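Local coordinates for 5-formaminoimidazole-4-carboxamide-1-(beta)-D-ribofuranosyl 5'-monophosphate synthetase (Methanocaldococcus jannaschii, PDB 2R7L), which catalyses the ATP- and formate-dependent, folate-independent formylation of AICAR to FAICAR in purine biosynthesis, as a homohexameric ATP-grasp ligase, at residues E77-E80 with K81-L85; I2-D5 with E6-I10; I263-S266 with L267-Q270; K277-A280 with K281-L285. All blocks are in the same frame, centred on the assembly; numbering follows the deposited sequence.

Contact 1. Residues E77-E80 with K81-L85; sequences EIQE and KLREL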
loop_
_atom_site.group_PDB
_atom_site.type_symbol
_atom_site.label_atom_id
_atom_site.label_comp_id
_atom_site.label_asym_id
_atom_site.label_seq_id
_atom_site.Cartn_x
_atom_site.Cartn_y
_atom_site.Cartn_z
ATOM N N GLU A 77 -16.376 11.893 -37.812
ATOM C CA GLU A 77 -16.259 10.453 -37.620
ATOM C C GLU A 77 -15.668 10.122 -36.251
ATOM O O GLU A 77 -16.076 9.155 -35.603
ATOM C CB GLU A 77 -15.389 9.836 -38.715
ATOM C CG GLU A 77 -15.152 8.342 -38.541
ATOM C CD GLU A 77 -14.059 7.803 -39.448
ATOM O OE1 GLU A 77 -13.674 8.507 -40.408
ATOM O OE2 GLU A 77 -13.585 6.672 -39.202
ATOM N N ILE A 78 -14.702 10.930 -35.820
ATOM C CA ILE A 78 -13.998 10.696 -34.563
ATOM C C ILE A 78 -14.834 11.147 -33.373
ATOM O O ILE A 78 -14.848 10.494 -32.332
ATOM C CB ILE A 78 -12.628 11.404 -34.543
ATOM C CG1 ILE A 78 -11.785 10.970 -35.748
ATOM C CG2 ILE A 78 -11.900 11.151 -33.225
ATOM C CD1 ILE A 78 -11.639 9.470 -35.902
ATOM N N GLN A 79 -15.536 12.264 -33.532
ATOM C CA GLN A 79 -16.420 12.748 -32.485
ATOM C C GLN A 79 -17.509 11.723 -32.171
ATOM O O GLN A 79 -17.974 11.635 -31.033
ATOM C CB GLN A 79 -17.070 14.066 -32.893
ATOM C CG GLN A 79 -16.103 15.159 -33.300
ATOM C CD GLN A 79 -16.792 16.500 -33.445
ATOM O OE1 GLN A 79 -17.687 16.838 -32.670
ATOM N NE2 GLN A 79 -16.373 17.277 -34.439
ATOM N N GLU A 80 -17.914 10.960 -33.183
ATOM C CA GLU A 80 -18.978 9.969 -33.018
ATOM C C GLU A 80 -18.535 8.764 -32.207
ATOM O O GLU A 80 -19.221 8.357 -31.272
ATOM C CB GLU A 80 -19.551 9.525 -34.369
ATOM C CG GLU A 80 -20.985 9.993 -34.599
ATOM C CD GLU A 80 -21.989 9.277 -33.706
ATOM O OE1 GLU A 80 -21.937 8.032 -33.631
ATOM O OE2 GLU A 80 -22.832 9.957 -33.082
ATOM N N LYS A 81 -17.394 8.192 -32.574
ATOM C CA LYS A 81 -16.811 7.108 -31.803
ATOM C C LYS A 81 -16.681 7.498 -30.333
ATOM O O LYS A 81 -17.004 6.708 -29.448
ATOM C CB LYS A 81 -15.443 6.730 -32.360
ATOM C CG LYS A 81 -15.452 6.375 -33.827
ATOM C CD LYS A 81 -14.098 5.834 -34.248
ATOM C CE LYS A 81 -14.065 5.491 -35.724
ATOM N NZ LYS A 81 -12.727 4.984 -36.122
ATOM N N LEU A 82 -16.220 8.721 -30.078
ATOM C CA LEU A 82 -16.038 9.198 -28.710
ATOM C C LEU A 82 -17.363 9.301 -27.974
ATOM O O LEU A 82 -17.440 9.046 -26.771
ATOM C CB LEU A 82 -15.325 10.553 -28.686
ATOM C CG LEU A 82 -13.837 10.601 -29.042
ATOM C CD1 LEU A 82 -13.357 12.048 -29.113
ATOM C CD2 LEU A 82 -13.009 9.806 -28.041
ATOM N N ARG A 83 -18.406 9.686 -28.701
ATOM C CA ARG A 83 -19.732 9.808 -28.111
ATOM C C ARG A 83 -20.354 8.437 -27.857
ATOM O O ARG A 83 -21.096 8.260 -26.896
ATOM C CB ARG A 83 -20.649 10.654 -28.998
ATOM C CG ARG A 83 -20.569 12.156 -28.744
ATOM C CD ARG A 83 -21.653 12.882 -29.526
ATOM N NE ARG A 83 -21.584 12.539 -30.944
ATOM C CZ ARG A 83 -21.192 13.373 -31.901
ATOM N NH1 ARG A 83 -20.850 14.620 -31.600
ATOM N NH2 ARG A 83 -21.151 12.961 -33.162
ATOM N N GLU A 84 -20.038 7.475 -28.719
ATOM C CA GLU A 84 -20.575 6.123 -28.596
ATOM C C GLU A 84 -19.860 5.350 -27.494
ATOM O O GLU A 84 -20.342 4.313 -27.037
ATOM C CB GLU A 84 -20.438 5.367 -29.919
ATOM C CG GLU A 84 -21.425 5.794 -30.996
ATOM C CD GLU A 84 -21.165 5.110 -32.329
ATOM O OE1 GLU A 84 -20.235 4.275 -32.404
ATOM O OE2 GLU A 84 -21.888 5.408 -33.306
ATOM N N LEU A 85 -18.704 5.862 -27.081
ATOM C CA LEU A 85 -17.906 5.240 -26.037
ATOM C C LEU A 85 -18.182 5.898 -24.704
ATOM O O LEU A 85 -17.594 5.525 -23.687
ATOM C CB LEU A 85 -16.418 5.336 -26.374
ATOM C CG LEU A 85 -15.925 4.323 -27.406
ATOM C CD1 LEU A 85 -14.514 4.654 -27.833
ATOM C CD2 LEU A 85 -15.999 2.910 -26.851
#
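Residues 77-80 and 81-84 meet as successive turns of helix 76-84, in the part of the chain that carries the parallel four-stranded sheet. The contact is local and joins side chains three and four residues apart. The backbone bonds are helical: Leu82 N donates to Ile78 O at 3.2 Å and Glu84 N to Glu80 O at 2.8 Å. Arg83 folds back over the preceding turn. Its chain bends at chi3 (-54°), which brings the guanidinium over the carbonyl of Gln79; Gln79 O sits 3.7 Å above the guanidinium plane, over the centre of the group. Arg83 NH2 also makes a weak hydrogen bond to Glu80 OE2 at 3.4 Å, part of a salt bridge, and the two side chains run nearly at right angles. A second salt bridge on NH2, to Glu76, and a hydrogen bond from NH1 to Leu109 O further fix the group. The amide of Gln79 lies beside it and bonds to Leu109 N, Ser107 O and Lys74 O. On the exposed side Glu77 and Lys81 run side by side, and their salt bridge is long, OE2 to NZ 3.6 Å. Toward the sheet the contact is apolar, with Ile78 CG2 4.5 Å from Leu82 CD1. Leu82 and Lys81 rest on Ile65 of strand 63-66, Ile78 packs on the Val67 loop, and Leu82 also touches Phe108, which places the helix against strand 63-66 of the parallel sheet.

Contact 2. Residues I2-D5 with E6-I10; sequences ISKD and EILEI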
loop_
_atom_site.group_PDB
_atom_site.type_symbol
_atom_site.label_atom_id
_atom_site.label_comp_id
_atom_site.label_asym_id
_atom_site.label_seq_id
_atom_site.Cartn_x
_atom_site.Cartn_y
_atom_site.Cartn_z
ATOM N N ILE A 2 -20.539 26.611 -29.418
ATOM C CA ILE A 2 -21.006 25.449 -28.640
ATOM C C ILE A 2 -21.543 25.821 -27.260
ATOM O O ILE A 2 -20.842 26.421 -26.443
ATOM C CB ILE A 2 -19.925 24.365 -28.493
ATOM C CG1 ILE A 2 -19.876 23.497 -29.749
ATOM C CG2 ILE A 2 -20.220 23.479 -27.296
ATOM C CD1 ILE A 2 -18.739 22.497 -29.760
ATOM N N SER A 3 -22.800 25.462 -27.021
ATOM C CA SER A 3 -23.477 25.798 -25.782
ATOM C C SER A 3 -23.190 24.757 -24.707
ATOM O O SER A 3 -22.743 23.647 -25.004
ATOM C CB SER A 3 -24.986 25.893 -26.018
ATOM O OG SER A 3 -25.652 26.395 -24.871
ATOM N N LYS A 4 -23.442 25.131 -23.458
ATOM C CA LYS A 4 -23.366 24.191 -22.354
ATOM C C LYS A 4 -24.549 23.231 -22.437
ATOM O O LYS A 4 -24.444 22.070 -22.042
ATOM C CB LYS A 4 -23.368 24.928 -21.012
ATOM C CG LYS A 4 -23.110 24.020 -19.820
ATOM C CD LYS A 4 -22.875 24.812 -18.548
ATOM C CE LYS A 4 -22.308 23.924 -17.452
ATOM N NZ LYS A 4 -21.846 24.726 -16.283
ATOM N N ASP A 5 -25.670 23.722 -22.962
ATOM C CA ASP A 5 -26.863 22.902 -23.146
ATOM C C ASP A 5 -26.666 21.880 -24.257
ATOM O O ASP A 5 -27.096 20.738 -24.135
ATOM C CB ASP A 5 -28.084 23.777 -23.427
ATOM C CG ASP A 5 -28.476 24.625 -22.234
ATOM O OD1 ASP A 5 -28.300 24.155 -21.089
ATOM O OD2 ASP A 5 -28.961 25.759 -22.437
ATOM N N GLU A 6 -26.009 22.289 -25.336
ATOM C CA GLU A 6 -25.657 21.357 -26.399
ATOM C C GLU A 6 -24.826 20.206 -25.843
ATOM O O GLU A 6 -24.921 19.075 -26.319
ATOM C CB GLU A 6 -24.856 22.053 -27.498
ATOM C CG GLU A 6 -25.638 23.030 -28.353
ATOM C CD GLU A 6 -24.791 23.621 -29.467
ATOM O OE1 GLU A 6 -24.131 22.846 -30.197
ATOM O OE2 GLU A 6 -24.786 24.861 -29.616
ATOM N N ILE A 7 -24.000 20.501 -24.841
ATOM C CA ILE A 7 -23.092 19.499 -24.291
ATOM C C ILE A 7 -23.779 18.634 -23.238
ATOM O O ILE A 7 -23.659 17.408 -23.264
ATOM C CB ILE A 7 -21.789 20.135 -23.740
ATOM C CG1 ILE A 7 -20.838 20.462 -24.893
ATOM C CG2 ILE A 7 -21.093 19.199 -22.759
ATOM C CD1 ILE A 7 -20.446 19.258 -25.731
ATOM N N LEU A 8 -24.504 19.274 -22.324
ATOM C CA LEU A 8 -25.255 18.555 -21.297
ATOM C C LEU A 8 -26.259 17.585 -21.912
ATOM O O LEU A 8 -26.463 16.483 -21.397
ATOM C CB LEU A 8 -25.959 19.526 -20.352
ATOM C CG LEU A 8 -25.048 20.277 -19.374
ATOM C CD1 LEU A 8 -25.865 21.015 -18.329
ATOM C CD2 LEU A 8 -24.054 19.330 -18.706
ATOM N N GLU A 9 -26.869 17.993 -23.022
ATOM C CA GLU A 9 -27.842 17.162 -23.717
ATOM C C GLU A 9 -27.177 16.096 -24.585
ATOM O O GLU A 9 -27.839 15.172 -25.052
ATOM C CB GLU A 9 -28.805 18.023 -24.543
ATOM C CG GLU A 9 -29.693 18.936 -23.691
ATOM C CD GLU A 9 -30.721 19.711 -24.505
ATOM O OE1 GLU A 9 -31.244 19.160 -25.500
ATOM O OE2 GLU A 9 -31.011 20.872 -24.140
ATOM N N ILE A 10 -25.873 16.227 -24.808
ATOM C CA ILE A 10 -25.101 15.162 -25.447
ATOM C C ILE A 10 -24.749 14.122 -24.385
ATOM O O ILE A 10 -24.796 12.912 -24.630
ATOM C CB ILE A 10 -23.796 15.691 -26.088
ATOM C CG1 ILE A 10 -24.100 16.568 -27.306
ATOM C CG2 ILE A 10 -22.892 14.535 -26.510
ATOM C CD1 ILE A 10 -24.506 15.795 -28.543
#
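Ile2 and Ile7 form the tightly packed side of this local contact, at the start of helix 4-11. Ile2 CG2 lies 3.9 Å from Ile7 CG1, and the two side chains meet at a slant. Both are buried, and both also touch Arg116; Ile2 reaches Leu109 as well. For Ile2, the CG2 branch stands opposite the backbone N while CG1 lies beside it (chi1 -81°), and CG2 is the branch that meets Ile7. Between this side and solvent lies a capping box, the side-chain and backbone exchange that closes the first turn of many helices. Ser3 is the N-cap residue. Its OG accepts from Asp5 N at 3.3 Å, and in return Glu6 OE2 accepts a weak bond from Ser3 N, also 3.3 Å. The Glu6 chain runs extended beyond CG, and its CG lies 3.8 Å from Ser3 CB. An alanine in place of Ser3 is likely to leave Asp5 N without its side-chain acceptor and open one half of the capping box. The backbone then settles into regular turns, with Leu8 N to Lys4 O at 2.8 Å and a straight N-H...O angle of 168°, followed by Glu9 N to Asp5 O. The outer side is looser. Asp5 and Glu9 are exposed, and their carboxylates stay apart, Asp5 OD1 to Glu9 OE2 5.2 Å. Lys4 stretches out from the helix, fully extended, and its NZ bonds to the carbonyl oxygen of Asp357.

Contact 3. Residues I263-S266 with L267-Q270; sequences IRES and LLPQ. With AMZ (aminoimidazole 4-carboxamide ribonucleotide), chain F.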
loop_
_atom_site.group_PDB
_atom_site.type_symbol
_atom_site.label_atom_id
_atom_site.label_comp_id
_atom_site.label_asym_id
_atom_site.label_seq_id
_atom_site.Cartn_x
_atom_site.Cartn_y
_atom_site.Cartn_z
ATOM N N ILE A 263 9.311 24.706 -3.485
ATOM C CA ILE A 263 9.573 26.090 -3.144
ATOM C C ILE A 263 9.846 26.223 -1.649
ATOM O O ILE A 263 9.475 25.352 -0.860
ATOM C CB ILE A 263 8.384 26.988 -3.539
ATOM C CG1 ILE A 263 8.843 28.431 -3.793
ATOM C CG2 ILE A 263 7.295 26.937 -2.467
ATOM C CD1 ILE A 263 7.787 29.296 -4.482
ATOM N N ARG A 264 10.515 27.310 -1.274
ATOM C CA ARG A 264 10.714 27.680 0.122
ATOM C C ARG A 264 9.340 27.772 0.783
ATOM O O ARG A 264 8.443 28.439 0.258
ATOM C CB ARG A 264 11.415 29.034 0.170
ATOM C CG ARG A 264 11.734 29.584 1.534
ATOM C CD ARG A 264 12.658 30.786 1.332
ATOM N NE ARG A 264 12.911 31.547 2.546
ATOM C CZ ARG A 264 13.827 32.509 2.642
ATOM N NH1 ARG A 264 14.589 32.809 1.599
ATOM N NH2 ARG A 264 13.989 33.166 3.778
ATOM N N GLU A 265 9.164 27.098 1.919
ATOM C CA GLU A 265 7.817 26.914 2.478
ATOM C C GLU A 265 7.133 28.232 2.851
ATOM O O GLU A 265 5.936 28.381 2.641
ATOM C CB GLU A 265 7.828 25.940 3.668
ATOM C CG GLU A 265 6.437 25.423 4.067
ATOM C CD GLU A 265 6.482 24.404 5.199
ATOM O OE1 GLU A 265 6.979 23.276 4.974
ATOM O OE2 GLU A 265 6.016 24.731 6.317
ATOM N N SER A 266 7.896 29.189 3.385
ATOM C CA SER A 266 7.354 30.512 3.710
ATOM C C SER A 266 6.713 31.221 2.512
ATOM O O SER A 266 6.035 32.233 2.677
ATOM C CB SER A 266 8.433 31.408 4.333
ATOM O OG SER A 266 9.616 31.433 3.537
ATOM N N LEU A 267 6.905 30.685 1.310
ATOM C CA LEU A 267 6.373 31.327 0.104
ATOM C C LEU A 267 5.056 30.718 -0.361
ATOM O O LEU A 267 4.470 31.163 -1.352
ATOM C CB LEU A 267 7.392 31.262 -1.040
ATOM C CG LEU A 267 8.705 32.035 -0.886
ATOM C CD1 LEU A 267 9.609 31.829 -2.104
ATOM C CD2 LEU A 267 8.420 33.511 -0.670
ATOM N N LEU A 268 4.583 29.696 0.345
ATOM C CA LEU A 268 3.333 29.048 -0.052
ATOM C C LEU A 268 2.099 29.943 0.133
ATOM O O LEU A 268 1.163 29.888 -0.675
ATOM C CB LEU A 268 3.175 27.701 0.656
ATOM C CG LEU A 268 4.114 26.632 0.095
ATOM C CD1 LEU A 268 4.063 25.382 0.950
ATOM C CD2 LEU A 268 3.725 26.326 -1.338
ATOM N N PRO A 269 2.085 30.775 1.188
ATOM C CA PRO A 269 0.971 31.722 1.266
ATOM C C PRO A 269 0.873 32.601 0.022
ATOM O O PRO A 269 -0.229 32.869 -0.457
ATOM C CB PRO A 269 1.304 32.559 2.505
ATOM C CG PRO A 269 2.152 31.653 3.352
ATOM C CD PRO A 269 2.985 30.886 2.349
ATOM N N GLN A 270 2.017 33.026 -0.512
ATOM C CA GLN A 270 2.037 33.786 -1.760
ATOM C C GLN A 270 1.565 32.916 -2.920
ATOM O O GLN A 270 0.761 33.349 -3.743
ATOM C CB GLN A 270 3.444 34.335 -2.050
ATOM C CG GLN A 270 3.482 35.326 -3.206
ATOM C CD GLN A 270 4.904 35.696 -3.659
ATOM O OE1 GLN A 270 5.112 36.062 -4.815
ATOM N NE2 GLN A 270 5.877 35.599 -2.751
HETATM O O5 AMZ F . 14.290 25.417 1.288
HETATM C C6 AMZ F . 15.312 25.654 1.939
HETATM N N2 AMZ F . 16.498 25.098 1.704
HETATM C C3A AMZ F . 15.284 26.648 3.088
HETATM C C7A AMZ F . 16.364 27.102 3.824
HETATM N N3 AMZ F . 17.645 26.757 3.684
HETATM N N1 AMZ F . 14.192 27.249 3.543
HETATM C C5 AMZ F . 14.576 28.054 4.545
HETATM N N AMZ F . 15.900 27.962 4.713
HETATM C C1 AMZ F . 16.706 28.684 5.727
HETATM C C2 AMZ F . 17.179 30.055 5.243
HETATM C C3 AMZ F . 16.210 31.019 5.902
HETATM O O2 AMZ F . 16.902 32.215 6.255
HETATM O O1 AMZ F . 18.501 30.264 5.754
HETATM O O AMZ F . 15.794 28.902 6.817
HETATM C C AMZ F . 15.831 30.285 7.185
HETATM C C4 AMZ F . 14.411 30.651 7.660
HETATM O O3 AMZ F . 13.464 30.384 6.631
HETATM P P AMZ F . 12.313 31.428 6.335
HETATM O OP1 AMZ F . 11.330 31.599 7.436
HETATM O O4 AMZ F . 13.018 32.831 5.993
HETATM O OP2 AMZ F . 11.576 30.952 4.973
HETATM O O HOH W 1 4.595 33.923 1.407
#
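Arg264 and Ser266 grip the phosphate of a bound AICAR from the turn that leads into helix 268-285. Arg264 NE donates to AMZ OP2 at 2.8 Å in a nearly straight bond (172°), and OP2 lies at the edge of the guanidinium, in its plane. Hydrogen bonds from Arg264 NH2 to AMZ O4 and from Ser266 OG to AMZ OP2 are modelled at 2.4 and 2.5 Å, lengths too short to trust in detail. The arginine reaches the phosphate fully stretched, with CG opposite the backbone N (chi1 -179°) and the chain extended as far as NE. NH1 bonds to Ile255 O of the second subunit, a further hold on the guanidinium. That subunit also binds the ligand through Ser94 and Asn258, and the nucleotide therefore lies at a subunit interface. A leucine in place of Arg264 would probably leave the phosphate without this charged partner and Ile255 O of the second subunit without this donor. The chain makes a 3-10 turn here, with Leu267 N to Arg264 O 2.9 Å and Leu268 N to Glu265 O 3.0 Å. Both donors sit above the carbonyl planes. A water accepts weakly from Gln270 N and donates to Ser266 O. The packing beyond is apolar. Ile263 CG1 meets Leu267 CD1 at 3.9 Å, the side chains crossing at about a right angle, while Ile263 CG2 meets Leu268 CD2 at 3.8 Å. Ile263, ending strand 253-263, and Leu268, opening helix 268-285, rest on Met225 and Leu222 of strand 219-230, and Ile263 extends the antiparallel sheet into the second subunit.

Contact 4. Residues K277-A280 with K281-L285; sequences KLVA and KAKEL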
loop_
_atom_site.group_PDB
_atom_site.type_symbol
_atom_site.label_atom_id
_atom_site.label_comp_id
_atom_site.label_asym_id
_atom_site.label_seq_id
_atom_site.Cartn_x
_atom_site.Cartn_y
_atom_site.Cartn_z
ATOM N N LYS A 277 -6.449 34.401 -6.277
ATOM C CA LYS A 277 -6.769 35.617 -7.033
ATOM C C LYS A 277 -7.091 35.334 -8.488
ATOM O O LYS A 277 -8.069 35.853 -9.022
ATOM C CB LYS A 277 -5.620 36.626 -6.955
ATOM C CG LYS A 277 -5.441 37.271 -5.602
ATOM C CD LYS A 277 -4.255 38.219 -5.641
ATOM C CE LYS A 277 -4.099 38.983 -4.346
ATOM N NZ LYS A 277 -2.923 39.888 -4.421
ATOM N N LEU A 278 -6.270 34.519 -9.137
ATOM C CA LEU A 278 -6.526 34.157 -10.530
ATOM C C LEU A 278 -7.912 33.548 -10.686
ATOM O O LEU A 278 -8.625 33.831 -11.650
ATOM C CB LEU A 278 -5.464 33.180 -11.049
ATOM C CG LEU A 278 -5.657 32.749 -12.506
ATOM C CD1 LEU A 278 -5.495 33.942 -13.445
ATOM C CD2 LEU A 278 -4.694 31.651 -12.895
ATOM N N VAL A 279 -8.283 32.709 -9.725
ATOM C CA VAL A 279 -9.561 32.004 -9.749
ATOM C C VAL A 279 -10.745 32.949 -9.521
ATOM O O VAL A 279 -11.736 32.893 -10.246
ATOM C CB VAL A 279 -9.559 30.830 -8.730
ATOM C CG1 VAL A 279 -10.955 30.560 -8.172
ATOM C CG2 VAL A 279 -8.964 29.583 -9.380
ATOM N N ALA A 280 -10.623 33.821 -8.526
ATOM C CA ALA A 280 -11.672 34.781 -8.205
ATOM C C ALA A 280 -11.964 35.733 -9.365
ATOM O O ALA A 280 -13.119 36.067 -9.616
ATOM C CB ALA A 280 -11.316 35.561 -6.939
ATOM N N LYS A 281 -10.926 36.156 -10.084
ATOM C CA LYS A 281 -11.130 37.062 -11.212
ATOM C C LYS A 281 -11.668 36.342 -12.440
ATOM O O LYS A 281 -12.508 36.883 -13.156
ATOM C CB LYS A 281 -9.848 37.830 -11.565
ATOM C CG LYS A 281 -10.040 38.899 -12.665
ATOM C CD LYS A 281 -11.015 40.017 -12.248
ATOM C CE LYS A 281 -10.525 40.750 -11.000
ATOM N NZ LYS A 281 -11.524 41.711 -10.436
ATOM N N ALA A 282 -11.187 35.129 -12.690
ATOM C CA ALA A 282 -11.626 34.364 -13.860
ATOM C C ALA A 282 -13.105 33.984 -13.754
ATOM O O ALA A 282 -13.774 33.759 -14.763
ATOM C CB ALA A 282 -10.770 33.126 -14.043
ATOM N N LYS A 283 -13.608 33.912 -12.527
ATOM C CA LYS A 283 -15.036 33.705 -12.305
ATOM C C LYS A 283 -15.840 34.873 -12.883
ATOM O O LYS A 283 -16.854 34.667 -13.550
ATOM C CB LYS A 283 -15.332 33.541 -10.814
ATOM C CG LYS A 283 -15.042 32.147 -10.273
ATOM C CD LYS A 283 -15.221 32.087 -8.766
ATOM C CE LYS A 283 -15.075 30.662 -8.255
ATOM N NZ LYS A 283 -14.656 30.652 -6.829
ATOM N N GLU A 284 -15.366 36.093 -12.630
ATOM C CA GLU A 284 -15.999 37.311 -13.140
ATOM C C GLU A 284 -15.849 37.459 -14.649
ATOM O O GLU A 284 -16.812 37.772 -15.344
ATOM C CB GLU A 284 -15.413 38.545 -12.455
ATOM C CG GLU A 284 -15.566 38.572 -10.949
ATOM C CD GLU A 284 -14.798 39.716 -10.324
ATOM O OE1 GLU A 284 -14.185 40.491 -11.086
ATOM O OE2 GLU A 284 -14.799 39.845 -9.080
ATOM N N LEU A 285 -14.639 37.227 -15.156
ATOM C CA LEU A 285 -14.337 37.494 -16.561
ATOM C C LEU A 285 -14.758 36.391 -17.525
ATOM O O LEU A 285 -15.110 36.675 -18.676
ATOM C CB LEU A 285 -12.848 37.813 -16.752
ATOM C CG LEU A 285 -12.212 38.903 -15.879
ATOM C CD1 LEU A 285 -10.779 39.171 -16.339
ATOM C CD2 LEU A 285 -13.033 40.190 -15.885
#
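Lys283 NZ is held by a salt bridge to Asp218 and a weak hydrogen bond to Tyr213, and it passes 3.9 Å from Val279 CG1 on the way. Lys283 CG lies beside its own backbone N (chi1 -80°) and the chain continues extended, which carries the tip past Val279. Lys283 CG is 3.4 Å from Val279 O, the carbonyl that also takes the backbone bond of Lys283 N at 3.1 Å. The other turns repeat the helical pattern, with Lys281 N to Lys277 O at 3.1 Å. On the outer side Lys281 kinks at chi2 and chi3, both near 60°, and curls its ammonium toward Glu284. Lys281 NZ donates to Glu284 OE1 at 3.0 Å within a salt bridge, on the syn side of the carboxylate and 30° out of its plane. Ala282 is small, and its CB sits 3.3 Å from Leu278 O. This is plain packing within the C-terminal half of helix 268-285. Leu278 touches Leu131 and Leu132 of helix 125-135 and Phe294 and Leu296 of strand 292-300. Val279 also meets Phe294, so the helix packs on both.

Overall arrangement
All four contacts are local and follow one another along the chain. None closes a long loop, and none nests in or crosses another. Contact 2 opens the first helix, and contact 1 lies on helix 76-84 beside the parallel sheet. These two touch, Arg83 CD to Ile10 CG2 3.7 Å, and so join the N-terminal helix to a helix that packs on the parallel sheet. Contacts 3 and 4 come much later and share helix 268-285, with centres about 22 Å apart. Contact 3 leads from strand 253-263 into that helix at the subunit interface; contact 4 is near its far end. Contacts 1 and 3 lie on opposite sides of the chain's centre, about 44 Å between centres.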